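PDB 5WID: flavodoxin from Methanosarcina acetivorans C2A, which probably serves as an electron carrier, binding flavin mononucleotide (FMN) as its redox cofactor. Local coordinates for residues A[13-21]-A[120-130]; A[82-93]-A[109-120]. One frame throughout, in Å; residues are numbered along the deposited sequence.

Interaction 2 is nested along the chain inside the loop that interaction 1 closes, and their centres lie about 12 Å apart. Interaction 2 pairs strand 83-90 with strand 110-119 in the parallel part of the flavodoxin sheet; interaction 1 packs helix 13-27 against helix 124-143 on the face of that sheet that carries F87, S89 and I118. H120 belongs to both, where strand 110-119 hands over to the turn before helix 124-143. The two meet again where T14 OG1 takes a probable hydrogen bond from S89 N and M17 rests on G88. Both end at FMN: interaction 1 holds its phosphate, interaction 2 its isoalloxazine ring.

Interaction 1: residues A[13-21]-A[120-130]; sequences NTKAMAEAI and HKPTDKDLQEC. With FMN (flavin mononucleotide), chain D.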
loop_
_atom_site.group_PDB
_atom_site.type_symbol
_atom_site.label_atom_id
_atom_site.label_comp_id
_atom_site.label_asym_id
_atom_site.label_seq_id
_atom_site.Cartn_x
_atom_site.Cartn_y
_atom_site.Cartn_z
ATOM N N ASN A 13 -8.744 10.268 -1.618
ATOM C CA ASN A 13 -9.362 9.163 -0.886
ATOM C C ASN A 13 -8.346 8.069 -0.564
ATOM O O ASN A 13 -8.252 7.616 0.584
ATOM C CB ASN A 13 -10.546 8.608 -1.682
ATOM C CG ASN A 13 -11.707 9.600 -1.757
ATOM O OD1 ASN A 13 -11.873 10.464 -0.871
ATOM N ND2 ASN A 13 -12.508 9.493 -2.817
ATOM N N THR A 14 -7.574 7.630 -1.562
ATOM C CA THR A 14 -6.514 6.657 -1.295
ATOM C C THR A 14 -5.437 7.246 -0.396
ATOM O O THR A 14 -4.847 6.529 0.423
ATOM C CB THR A 14 -5.926 6.157 -2.621
ATOM O OG1 THR A 14 -7.005 5.637 -3.418
ATOM C CG2 THR A 14 -4.859 5.061 -2.420
ATOM N N LYS A 15 -5.177 8.548 -0.520
ATOM C CA LYS A 15 -4.236 9.186 0.397
ATOM C C LYS A 15 -4.728 9.090 1.837
ATOM O O LYS A 15 -3.953 8.777 2.749
ATOM C CB LYS A 15 -4.021 10.650 0.003
ATOM C CG LYS A 15 -3.094 11.436 0.953
ATOM C CD LYS A 15 -2.865 12.876 0.430
ATOM C CE LYS A 15 -1.847 13.628 1.286
ATOM N NZ LYS A 15 -2.385 13.841 2.660
ATOM N N ALA A 16 -6.017 9.360 2.060
ATOM C CA ALA A 16 -6.573 9.242 3.404
ATOM C C ALA A 16 -6.418 7.821 3.935
ATOM O O ALA A 16 -6.096 7.622 5.113
ATOM C CB ALA A 16 -8.047 9.660 3.399
ATOM N N MET A 17 -6.653 6.821 3.083
ATOM C CA MET A 17 -6.450 5.432 3.494
ATOM C C MET A 17 -5.005 5.197 3.899
ATOM O O MET A 17 -4.727 4.578 4.931
ATOM C CB MET A 17 -6.822 4.478 2.354
ATOM C CG MET A 17 -8.295 4.510 1.997
ATOM S SD MET A 17 -8.654 3.396 0.621
ATOM C CE MET A 17 -8.373 1.772 1.357
ATOM N N ALA A 18 -4.077 5.688 3.076
ATOM C CA ALA A 18 -2.651 5.470 3.312
ATOM C C ALA A 18 -2.216 6.060 4.642
ATOM O O ALA A 18 -1.440 5.444 5.386
ATOM C CB ALA A 18 -1.837 6.085 2.168
ATOM N N GLU A 19 -2.694 7.263 4.958
ATOM C CA GLU A 19 -2.299 7.889 6.212
ATOM C C GLU A 19 -2.834 7.128 7.408
ATOM O O GLU A 19 -2.151 7.036 8.439
ATOM C CB GLU A 19 -2.765 9.341 6.226
ATOM C CG GLU A 19 -1.963 10.117 5.198
ATOM C CD GLU A 19 -2.487 11.484 4.895
ATOM O OE1 GLU A 19 -3.601 11.822 5.341
ATOM O OE2 GLU A 19 -1.760 12.224 4.198
ATOM N N ALA A 20 -4.031 6.551 7.286
ATOM C CA ALA A 20 -4.580 5.763 8.387
ATOM C C ALA A 20 -3.834 4.441 8.552
ATOM O O ALA A 20 -3.623 3.986 9.684
ATOM C CB ALA A 20 -6.074 5.514 8.177
ATOM N N ILE A 21 -3.437 3.806 7.441
ATOM C CA ILE A 21 -2.588 2.614 7.536
ATOM C C ILE A 21 -1.301 2.957 8.273
ATOM O O ILE A 21 -0.868 2.230 9.175
ATOM C CB ILE A 21 -2.288 2.039 6.139
ATOM C CG1 ILE A 21 -3.554 1.468 5.495
ATOM C CG2 ILE A 21 -1.219 0.948 6.227
ATOM C CD1 ILE A 21 -3.367 1.197 3.978
ATOM N N HIS A 120 -15.499 5.164 -2.469
ATOM C CA HIS A 120 -15.644 6.633 -2.391
ATOM C C HIS A 120 -14.812 7.171 -1.220
ATOM O O HIS A 120 -13.692 6.699 -0.968
ATOM C CB HIS A 120 -17.116 6.995 -2.322
ATOM C CG HIS A 120 -17.951 6.350 -3.379
ATOM N ND1 HIS A 120 -17.685 6.492 -4.724
ATOM C CD2 HIS A 120 -19.047 5.559 -3.290
ATOM C CE1 HIS A 120 -18.588 5.821 -5.419
ATOM N NE2 HIS A 120 -19.421 5.242 -4.574
ATOM N N LYS A 121 -15.320 8.173 -0.500
ATOM C CA LYS A 121 -14.531 8.785 0.559
ATOM C C LYS A 121 -14.596 7.928 1.816
ATOM O O LYS A 121 -15.698 7.600 2.280
ATOM C CB LYS A 121 -15.045 10.183 0.873
ATOM C CG LYS A 121 -14.290 10.875 1.980
ATOM C CD LYS A 121 -14.930 12.235 2.268
ATOM C CE LYS A 121 -14.274 12.915 3.463
ATOM N NZ LYS A 121 -12.919 13.412 3.120
ATOM N N PRO A 122 -13.455 7.553 2.387
ATOM C CA PRO A 122 -13.468 6.751 3.617
ATOM C C PRO A 122 -14.180 7.477 4.746
ATOM O O PRO A 122 -13.875 8.632 5.050
ATOM C CB PRO A 122 -11.977 6.557 3.929
ATOM C CG PRO A 122 -11.297 6.656 2.587
ATOM C CD PRO A 122 -12.098 7.698 1.827
ATOM N N THR A 123 -15.156 6.794 5.352
ATOM C CA THR A 123 -15.752 7.250 6.599
ATOM C C THR A 123 -14.780 7.036 7.758
ATOM O O THR A 123 -13.736 6.395 7.620
ATOM C CB THR A 123 -17.034 6.482 6.902
ATOM O OG1 THR A 123 -16.694 5.113 7.172
ATOM C CG2 THR A 123 -18.006 6.540 5.711
ATOM N N ASP A 124 -15.161 7.528 8.937
ATOM C CA ASP A 124 -14.336 7.243 10.109
ATOM C C ASP A 124 -14.190 5.739 10.342
ATOM O O ASP A 124 -13.094 5.262 10.652
ATOM C CB ASP A 124 -14.902 7.937 11.348
ATOM C CG ASP A 124 -14.682 9.440 11.311
ATOM O OD1 ASP A 124 -15.378 10.168 12.035
ATOM O OD2 ASP A 124 -13.814 9.887 10.537
ATOM N N LYS A 125 -15.272 4.972 10.176
ATOM C CA LYS A 125 -15.159 3.529 10.386
ATOM C C LYS A 125 -14.305 2.883 9.300
ATOM O O LYS A 125 -13.541 1.953 9.584
ATOM C CB LYS A 125 -16.544 2.869 10.455
ATOM C CG LYS A 125 -16.514 1.398 10.955
ATOM C CD LYS A 125 -17.908 0.889 11.334
ATOM C CE LYS A 125 -18.761 0.555 10.103
ATOM N NZ LYS A 125 -18.249 -0.636 9.338
ATOM N N ASP A 126 -14.404 3.370 8.053
ATOM C CA ASP A 126 -13.496 2.907 6.999
ATOM C C ASP A 126 -12.041 3.156 7.370
ATOM O O ASP A 126 -11.171 2.316 7.106
ATOM C CB ASP A 126 -13.783 3.619 5.673
ATOM C CG ASP A 126 -15.119 3.248 5.059
ATOM O OD1 ASP A 126 -15.612 2.119 5.282
ATOM O OD2 ASP A 126 -15.656 4.106 4.323
ATOM N N LEU A 127 -11.746 4.326 7.941
ATOM C CA LEU A 127 -10.370 4.622 8.306
ATOM C C LEU A 127 -9.899 3.731 9.452
ATOM O O LEU A 127 -8.702 3.459 9.563
ATOM C CB LEU A 127 -10.228 6.102 8.660
ATOM C CG LEU A 127 -10.430 7.026 7.448
ATOM C CD1 LEU A 127 -10.577 8.489 7.876
ATOM C CD2 LEU A 127 -9.295 6.861 6.437
ATOM N N GLN A 128 -10.815 3.270 10.305
ATOM C CA GLN A 128 -10.441 2.287 11.320
ATOM C C GLN A 128 -10.051 0.960 10.673
ATOM O O GLN A 128 -9.124 0.285 11.141
ATOM C CB GLN A 128 -11.587 2.092 12.318
ATOM C CG GLN A 128 -11.781 3.257 13.287
ATOM C CD GLN A 128 -10.522 3.570 14.090
ATOM O OE1 GLN A 128 -9.922 2.684 14.703
ATOM N NE2 GLN A 128 -10.119 4.837 14.090
ATOM N N GLU A 129 -10.736 0.567 9.591
ATOM C CA GLU A 129 -10.285 -0.606 8.838
ATOM C C GLU A 129 -8.858 -0.421 8.355
ATOM O O GLU A 129 -8.048 -1.355 8.410
ATOM C CB GLU A 129 -11.178 -0.873 7.620
ATOM C CG GLU A 129 -12.640 -0.971 7.910
ATOM C CD GLU A 129 -13.046 -2.346 8.382
ATOM O OE1 GLU A 129 -12.173 -3.249 8.447
ATOM O OE2 GLU A 129 -14.243 -2.514 8.684
ATOM N N CYS A 130 -8.553 0.772 7.833
ATOM C CA CYS A 130 -7.210 1.076 7.358
ATOM C C CYS A 130 -6.199 0.992 8.491
ATOM O O CYS A 130 -5.126 0.397 8.339
ATOM C CB CYS A 130 -7.191 2.470 6.724
ATOM S SG CYS A 130 -8.204 2.569 5.215
HETATM N N1 FMN D . -13.911 3.515 -9.959
HETATM C C2 FMN D . -13.981 2.177 -10.264
HETATM O O2 FMN D . -14.240 1.362 -9.373
HETATM N N3 FMN D . -13.762 1.745 -11.561
HETATM C C4 FMN D . -13.458 2.632 -12.560
HETATM O O4 FMN D . -13.259 2.198 -13.705
HETATM C C4A FMN D . -13.399 3.995 -12.254
HETATM N N5 FMN D . -13.116 4.925 -13.231
HETATM C C5A FMN D . -13.062 6.269 -12.915
HETATM C C6 FMN D . -12.784 7.188 -13.925
HETATM C C7 FMN D . -12.723 8.541 -13.626
HETATM C C7M FMN D . -12.417 9.515 -14.734
HETATM C C8 FMN D . -12.954 8.983 -12.326
HETATM C C8M FMN D . -12.897 10.448 -11.994
HETATM C C9 FMN D . -13.239 8.063 -11.310
HETATM C C9A FMN D . -13.293 6.706 -11.612
HETATM N N10 FMN D . -13.567 5.776 -10.622
HETATM C C10 FMN D . -13.629 4.432 -10.945
HETATM C "C1'" FMN D . -13.840 6.212 -9.219
HETATM C "C2'" FMN D . -12.585 6.470 -8.386
HETATM O "O2'" FMN D . -11.784 5.311 -8.233
HETATM C "C3'" FMN D . -13.069 6.932 -7.015
HETATM O "O3'" FMN D . -13.658 8.213 -7.149
HETATM C "C4'" FMN D . -11.978 6.960 -5.941
HETATM O "O4'" FMN D . -12.608 7.259 -4.710
HETATM C "C5'" FMN D . -10.869 7.977 -6.220
HETATM O "O5'" FMN D . -9.892 7.822 -5.204
HETATM P P FMN D . -8.622 8.802 -5.141
HETATM O O1P FMN D . -7.623 8.149 -4.218
HETATM O O2P FMN D . -8.046 8.922 -6.538
HETATM O O3P FMN D . -9.078 10.134 -4.613
#
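Where N13 meets H120, two groups grip the ribityl hydroxyl O4' of FMN: N13 ND2 donates to it at 2.9 Å (161°), and O4' itself donates to S89 OG. The N13 side chain crosses that of K121 at about a right angle, with OD1 3.5 Å from K121 CA. CG sits beside its own backbone N (chi1 -68°), which swings the amide off the start of the helix toward the ribityl chain. Trimming the residue to an alanine here is likely to leave O4' without its amide donor and open a gap beside K121. The phosphate lies at the N-terminus of helix 13-27, as in other flavodoxins: N13 N reaches O3P, while T14 N and T14 OG1 both donate to O1P, the backbone N at 2.7 Å. The helix end probably adds a favourable field for the anion. Further along, segment 13-21 crosses segment 124-130 at -52°, their axes 8.1 Å apart, an approach that small A16 and A20 allow. A20 CB sits 3.6 Å from C130 CB, and L127 CD2 touches A16 O. M17 has two neighbours: P122 CG 3.7 Å from its CG, and C130 SG against its CB. T123 and D126 form a capping box at the start of the second helix, D126 N reaching T123 OG1 at 3.0 Å and T123 N returning to D126 OD2.

Interaction 2: residues A[82-93]-A[109-120]; sequences KIGAAFGSYGWS and MTVMDPVLRILH. With FMN (flavin mononucleotide), chain D.
G88 and L116 mark the tight half of a parallel strand pair, the two strands of a beta-alpha-beta unit whose connection is helix 96-106. L116 N bonds to A86 O and G88 N to L116 O, and the backbones come close enough to set F87 CA 3.0 Å from L116 O. G88 could hardly carry a side chain, since a CB would jam against the preceding carbonyl. At the far end M109, bent at chi3 (76°), tucks CE 3.6 Å from G84 CA, where a CB would be tight. Between these two bonded sections the pairing slips by two residues, and the chain bows out through the cis-peptide before P114. There a water replaces direct bonds, accepting from A86 N and donating to M112 O and P114 O. The Y90 ring, by contrast, is packed on both faces by the solvent-side chains of R117 and L119. L119 CD2 lies over one ring face, 3.7 Å from the centroid, and R117 CD lies over the opposite face. The guanidinium runs on past the ring, its NH1 bonding G94 O. At the FMN end of the pair S89 OG donates to H120 O at 2.7 Å, and past the strand W92 spreads its ring over the flavin with FMN N3 above its centre. G91 N is shared between FMN N1 and O2, and O2 also takes W92 N at 2.9 Å (174°) and S93 N at 2.8 Å.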
loop_
_atom_site.group_PDB
_atom_site.type_symbol
_atom_site.label_atom_id
_atom_site.label_comp_id
_atom_site.label_asym_id
_atom_site.label_seq_id
_atom_site.Cartn_x
_atom_site.Cartn_y
_atom_site.Cartn_z
ATOM N N LYS A 82 9.648 -9.985 0.780
ATOM C CA LYS A 82 9.199 -8.939 1.682
ATOM C C LYS A 82 7.690 -9.006 1.886
ATOM O O LYS A 82 6.948 -9.566 1.076
ATOM C CB LYS A 82 9.564 -7.553 1.145
ATOM C CG LYS A 82 11.050 -7.274 1.155
ATOM C CD LYS A 82 11.298 -5.798 0.860
ATOM C CE LYS A 82 12.778 -5.471 0.930
ATOM N NZ LYS A 82 13.001 -4.002 0.766
ATOM N N ILE A 83 7.254 -8.408 2.995
ATOM C CA ILE A 83 5.835 -8.278 3.293
ATOM C C ILE A 83 5.241 -7.221 2.376
ATOM O O ILE A 83 5.754 -6.099 2.286
ATOM C CB ILE A 83 5.636 -7.887 4.763
ATOM C CG1 ILE A 83 6.206 -8.963 5.696
ATOM C CG2 ILE A 83 4.160 -7.581 5.036
ATOM C CD1 ILE A 83 6.637 -8.401 7.050
ATOM N N GLY A 84 4.168 -7.573 1.681
ATOM C CA GLY A 84 3.447 -6.592 0.890
ATOM C C GLY A 84 2.014 -6.411 1.352
ATOM O O GLY A 84 1.462 -7.286 2.026
ATOM N N ALA A 85 1.407 -5.275 1.002
ATOM C CA ALA A 85 -0.012 -5.041 1.248
ATOM C C ALA A 85 -0.541 -4.157 0.128
ATOM O O ALA A 85 0.191 -3.334 -0.426
ATOM C CB ALA A 85 -0.262 -4.391 2.618
ATOM N N ALA A 86 -1.822 -4.320 -0.200
ATOM C CA ALA A 86 -2.414 -3.628 -1.338
ATOM C C ALA A 86 -3.721 -2.979 -0.909
ATOM O O ALA A 86 -4.494 -3.587 -0.160
ATOM C CB ALA A 86 -2.659 -4.612 -2.506
ATOM N N PHE A 87 -3.980 -1.755 -1.393
ATOM C CA PHE A 87 -5.184 -1.043 -0.977
ATOM C C PHE A 87 -5.576 -0.000 -2.017
ATOM O O PHE A 87 -4.833 0.282 -2.960
ATOM C CB PHE A 87 -5.010 -0.378 0.402
ATOM C CG PHE A 87 -3.988 0.744 0.425
ATOM C CD1 PHE A 87 -2.639 0.458 0.527
ATOM C CD2 PHE A 87 -4.393 2.077 0.393
ATOM C CE1 PHE A 87 -1.677 1.478 0.557
ATOM C CE2 PHE A 87 -3.457 3.111 0.428
ATOM C CZ PHE A 87 -2.094 2.817 0.509
ATOM N N GLY A 88 -6.764 0.582 -1.824
ATOM C CA GLY A 88 -7.168 1.708 -2.660
ATOM C C GLY A 88 -8.634 2.073 -2.547
ATOM O O GLY A 88 -9.442 1.275 -2.074
ATOM N N SER A 89 -8.997 3.269 -2.999
ATOM C CA SER A 89 -10.387 3.706 -3.043
ATOM C C SER A 89 -10.920 3.531 -4.460
ATOM O O SER A 89 -10.162 3.573 -5.429
ATOM C CB SER A 89 -10.501 5.170 -2.603
ATOM O OG SER A 89 -11.828 5.660 -2.688
ATOM N N TYR A 90 -12.226 3.318 -4.582
ATOM C CA TYR A 90 -12.802 3.050 -5.895
ATOM C C TYR A 90 -14.258 3.483 -5.917
ATOM O O TYR A 90 -14.848 3.788 -4.883
ATOM C CB TYR A 90 -12.666 1.567 -6.265
ATOM C CG TYR A 90 -13.594 0.629 -5.508
ATOM C CD1 TYR A 90 -13.390 0.346 -4.155
ATOM C CD2 TYR A 90 -14.668 0.021 -6.154
ATOM C CE1 TYR A 90 -14.237 -0.521 -3.472
ATOM C CE2 TYR A 90 -15.506 -0.867 -5.483
ATOM C CZ TYR A 90 -15.294 -1.122 -4.147
ATOM O OH TYR A 90 -16.138 -1.986 -3.477
ATOM N N GLY A 91 -14.843 3.484 -7.122
ATOM C CA GLY A 91 -16.213 3.925 -7.288
ATOM C C GLY A 91 -17.238 2.849 -7.584
ATOM O O GLY A 91 -18.411 3.024 -7.239
ATOM N N TRP A 92 -16.853 1.760 -8.255
ATOM C CA TRP A 92 -17.827 0.689 -8.462
ATOM C C TRP A 92 -17.204 -0.656 -8.807
ATOM O O TRP A 92 -17.701 -1.690 -8.351
ATOM C CB TRP A 92 -18.858 1.072 -9.540
ATOM C CG TRP A 92 -18.376 1.159 -10.958
ATOM C CD1 TRP A 92 -18.497 0.198 -11.930
ATOM C CD2 TRP A 92 -17.757 2.287 -11.585
ATOM N NE1 TRP A 92 -17.968 0.656 -13.116
ATOM C CE2 TRP A 92 -17.512 1.934 -12.934
ATOM C CE3 TRP A 92 -17.384 3.560 -11.142
ATOM C CZ2 TRP A 92 -16.904 2.806 -13.833
ATOM C CZ3 TRP A 92 -16.781 4.429 -12.041
ATOM C CH2 TRP A 92 -16.544 4.045 -13.372
ATOM N N SER A 93 -16.144 -0.673 -9.616
ATOM C CA SER A 93 -15.569 -1.936 -10.066
ATOM C C SER A 93 -14.364 -2.369 -9.235
ATOM O O SER A 93 -14.224 -3.559 -8.926
ATOM C CB SER A 93 -15.195 -1.850 -11.557
ATOM O OG SER A 93 -14.139 -0.936 -11.815
ATOM N N MET A 109 6.760 -11.098 -3.533
ATOM C CA MET A 109 6.350 -10.619 -2.219
ATOM C C MET A 109 5.281 -11.530 -1.631
ATOM O O MET A 109 4.532 -12.191 -2.358
ATOM C CB MET A 109 5.809 -9.187 -2.304
ATOM C CG MET A 109 6.797 -8.187 -2.872
ATOM S SD MET A 109 6.176 -6.496 -2.856
ATOM C CE MET A 109 6.347 -6.086 -1.115
ATOM N N THR A 110 5.222 -11.570 -0.300
ATOM C CA THR A 110 4.141 -12.239 0.414
ATOM C C THR A 110 3.133 -11.173 0.805
ATOM O O THR A 110 3.394 -10.363 1.704
ATOM C CB THR A 110 4.642 -12.987 1.644
ATOM O OG1 THR A 110 5.615 -13.953 1.242
ATOM C CG2 THR A 110 3.479 -13.694 2.340
ATOM N N VAL A 111 1.989 -11.180 0.126
ATOM C CA VAL A 111 0.974 -10.150 0.282
ATOM C C VAL A 111 0.062 -10.536 1.436
ATOM O O VAL A 111 -0.526 -11.624 1.449
ATOM C CB VAL A 111 0.169 -9.959 -1.014
ATOM C CG1 VAL A 111 -0.981 -8.971 -0.781
ATOM C CG2 VAL A 111 1.079 -9.478 -2.117
ATOM N N MET A 112 -0.057 -9.643 2.402
ATOM C CA MET A 112 -0.943 -9.884 3.526
ATOM C C MET A 112 -2.404 -9.800 3.118
ATOM O O MET A 112 -2.786 -9.036 2.229
ATOM C CB MET A 112 -0.681 -8.863 4.614
ATOM C CG MET A 112 0.614 -9.076 5.295
ATOM S SD MET A 112 0.737 -7.892 6.597
ATOM C CE MET A 112 -0.838 -8.050 7.408
ATOM N N ASP A 113 -3.216 -10.599 3.776
ATOM C CA ASP A 113 -4.641 -10.313 3.781
ATOM C C ASP A 113 -4.944 -9.337 4.913
ATOM O O ASP A 113 -4.299 -9.381 5.969
ATOM C CB ASP A 113 -5.454 -11.589 3.999
ATOM C CG ASP A 113 -5.279 -12.611 2.898
ATOM O OD1 ASP A 113 -5.435 -12.263 1.713
ATOM O OD2 ASP A 113 -5.014 -13.782 3.233
ATOM N N PRO A 114 -5.928 -8.446 4.753
ATOM C CA PRO A 114 -6.770 -8.300 3.565
ATOM C C PRO A 114 -6.198 -7.327 2.546
ATOM O O PRO A 114 -5.592 -6.324 2.935
ATOM C CB PRO A 114 -8.068 -7.732 4.138
ATOM C CG PRO A 114 -7.585 -6.848 5.253
ATOM C CD PRO A 114 -6.393 -7.583 5.858
ATOM N N VAL A 115 -6.393 -7.629 1.264
ATOM C CA VAL A 115 -6.348 -6.592 0.236
ATOM C C VAL A 115 -7.548 -5.686 0.476
ATOM O O VAL A 115 -8.690 -6.155 0.518
ATOM C CB VAL A 115 -6.376 -7.224 -1.161
ATOM C CG1 VAL A 115 -6.535 -6.162 -2.264
ATOM C CG2 VAL A 115 -5.125 -8.077 -1.380
ATOM N N LEU A 116 -7.301 -4.389 0.671
ATOM C CA LEU A 116 -8.304 -3.493 1.245
ATOM C C LEU A 116 -8.744 -2.449 0.227
ATOM O O LEU A 116 -7.972 -1.558 -0.120
ATOM C CB LEU A 116 -7.752 -2.809 2.499
ATOM C CG LEU A 116 -8.727 -1.864 3.216
ATOM C CD1 LEU A 116 -10.027 -2.577 3.610
ATOM C CD2 LEU A 116 -8.047 -1.254 4.447
ATOM N N ARG A 117 -9.995 -2.524 -0.224
ATOM C CA ARG A 117 -10.545 -1.472 -1.069
ATOM C C ARG A 117 -11.771 -0.872 -0.391
ATOM O O ARG A 117 -12.503 -1.556 0.329
ATOM C CB ARG A 117 -10.891 -1.992 -2.476
ATOM C CG ARG A 117 -11.860 -3.124 -2.481
ATOM C CD ARG A 117 -12.141 -3.627 -3.901
ATOM N NE ARG A 117 -13.107 -4.716 -3.852
ATOM C CZ ARG A 117 -13.349 -5.546 -4.855
ATOM N NH1 ARG A 117 -12.696 -5.412 -6.012
ATOM N NH2 ARG A 117 -14.243 -6.512 -4.700
ATOM N N ILE A 118 -11.976 0.425 -0.603
ATOM C CA ILE A 118 -13.019 1.183 0.082
ATOM C C ILE A 118 -13.726 2.078 -0.925
ATOM O O ILE A 118 -13.076 2.860 -1.623
ATOM C CB ILE A 118 -12.439 2.047 1.218
ATOM C CG1 ILE A 118 -11.823 1.162 2.308
ATOM C CG2 ILE A 118 -13.541 2.925 1.838
ATOM C CD1 ILE A 118 -12.862 0.470 3.151
ATOM N N LEU A 119 -15.057 2.006 -0.959
ATOM C CA LEU A 119 -15.835 2.839 -1.869
ATOM C C LEU A 119 -15.781 4.315 -1.485
ATOM O O LEU A 119 -15.997 4.677 -0.324
ATOM C CB LEU A 119 -17.294 2.368 -1.884
ATOM C CG LEU A 119 -17.598 1.146 -2.737
ATOM C CD1 LEU A 119 -18.914 0.539 -2.280
ATOM C CD2 LEU A 119 -17.665 1.547 -4.209
ATOM N N HIS A 120 -15.499 5.164 -2.469
ATOM C CA HIS A 120 -15.644 6.633 -2.391
ATOM C C HIS A 120 -14.812 7.171 -1.220
ATOM O O HIS A 120 -13.692 6.699 -0.968
ATOM C CB HIS A 120 -17.116 6.995 -2.322
ATOM C CG HIS A 120 -17.951 6.350 -3.379
ATOM N ND1 HIS A 120 -17.685 6.492 -4.724
ATOM C CD2 HIS A 120 -19.047 5.559 -3.290
ATOM C CE1 HIS A 120 -18.588 5.821 -5.419
ATOM N NE2 HIS A 120 -19.421 5.242 -4.574
HETATM N N1 FMN D . -13.911 3.515 -9.959
HETATM C C2 FMN D . -13.981 2.177 -10.264
HETATM O O2 FMN D . -14.240 1.362 -9.373
HETATM N N3 FMN D . -13.762 1.745 -11.561
HETATM C C4 FMN D . -13.458 2.632 -12.560
HETATM O O4 FMN D . -13.259 2.198 -13.705
HETATM C C4A FMN D . -13.399 3.995 -12.254
HETATM N N5 FMN D . -13.116 4.925 -13.231
HETATM C C5A FMN D . -13.062 6.269 -12.915
HETATM C C6 FMN D . -12.784 7.188 -13.925
HETATM C C7 FMN D . -12.723 8.541 -13.626
HETATM C C7M FMN D . -12.417 9.515 -14.734
HETATM C C8 FMN D . -12.954 8.983 -12.326
HETATM C C8M FMN D . -12.897 10.448 -11.994
HETATM C C9 FMN D . -13.239 8.063 -11.310
HETATM C C9A FMN D . -13.293 6.706 -11.612
HETATM N N10 FMN D . -13.567 5.776 -10.622
HETATM C C10 FMN D . -13.629 4.432 -10.945
HETATM C "C1'" FMN D . -13.840 6.212 -9.219
HETATM C "C2'" FMN D . -12.585 6.470 -8.386
HETATM O "O2'" FMN D . -11.784 5.311 -8.233
HETATM C "C3'" FMN D . -13.069 6.932 -7.015
HETATM O "O3'" FMN D . -13.658 8.213 -7.149
HETATM C "C4'" FMN D . -11.978 6.960 -5.941
HETATM O "O4'" FMN D . -12.608 7.259 -4.710
HETATM C "C5'" FMN D . -10.869 7.977 -6.220
HETATM O "O5'" FMN D . -9.892 7.822 -5.204
HETATM P P FMN D . -8.622 8.802 -5.141
HETATM O O1P FMN D . -7.623 8.149 -4.218
HETATM O O2P FMN D . -8.046 8.922 -6.538
HETATM O O3P FMN D . -9.078 10.134 -4.613
HETATM O O HOH W 1 -3.021 -6.281 1.560
HETATM O O HOH W 2 -13.318 -6.124 -9.029
#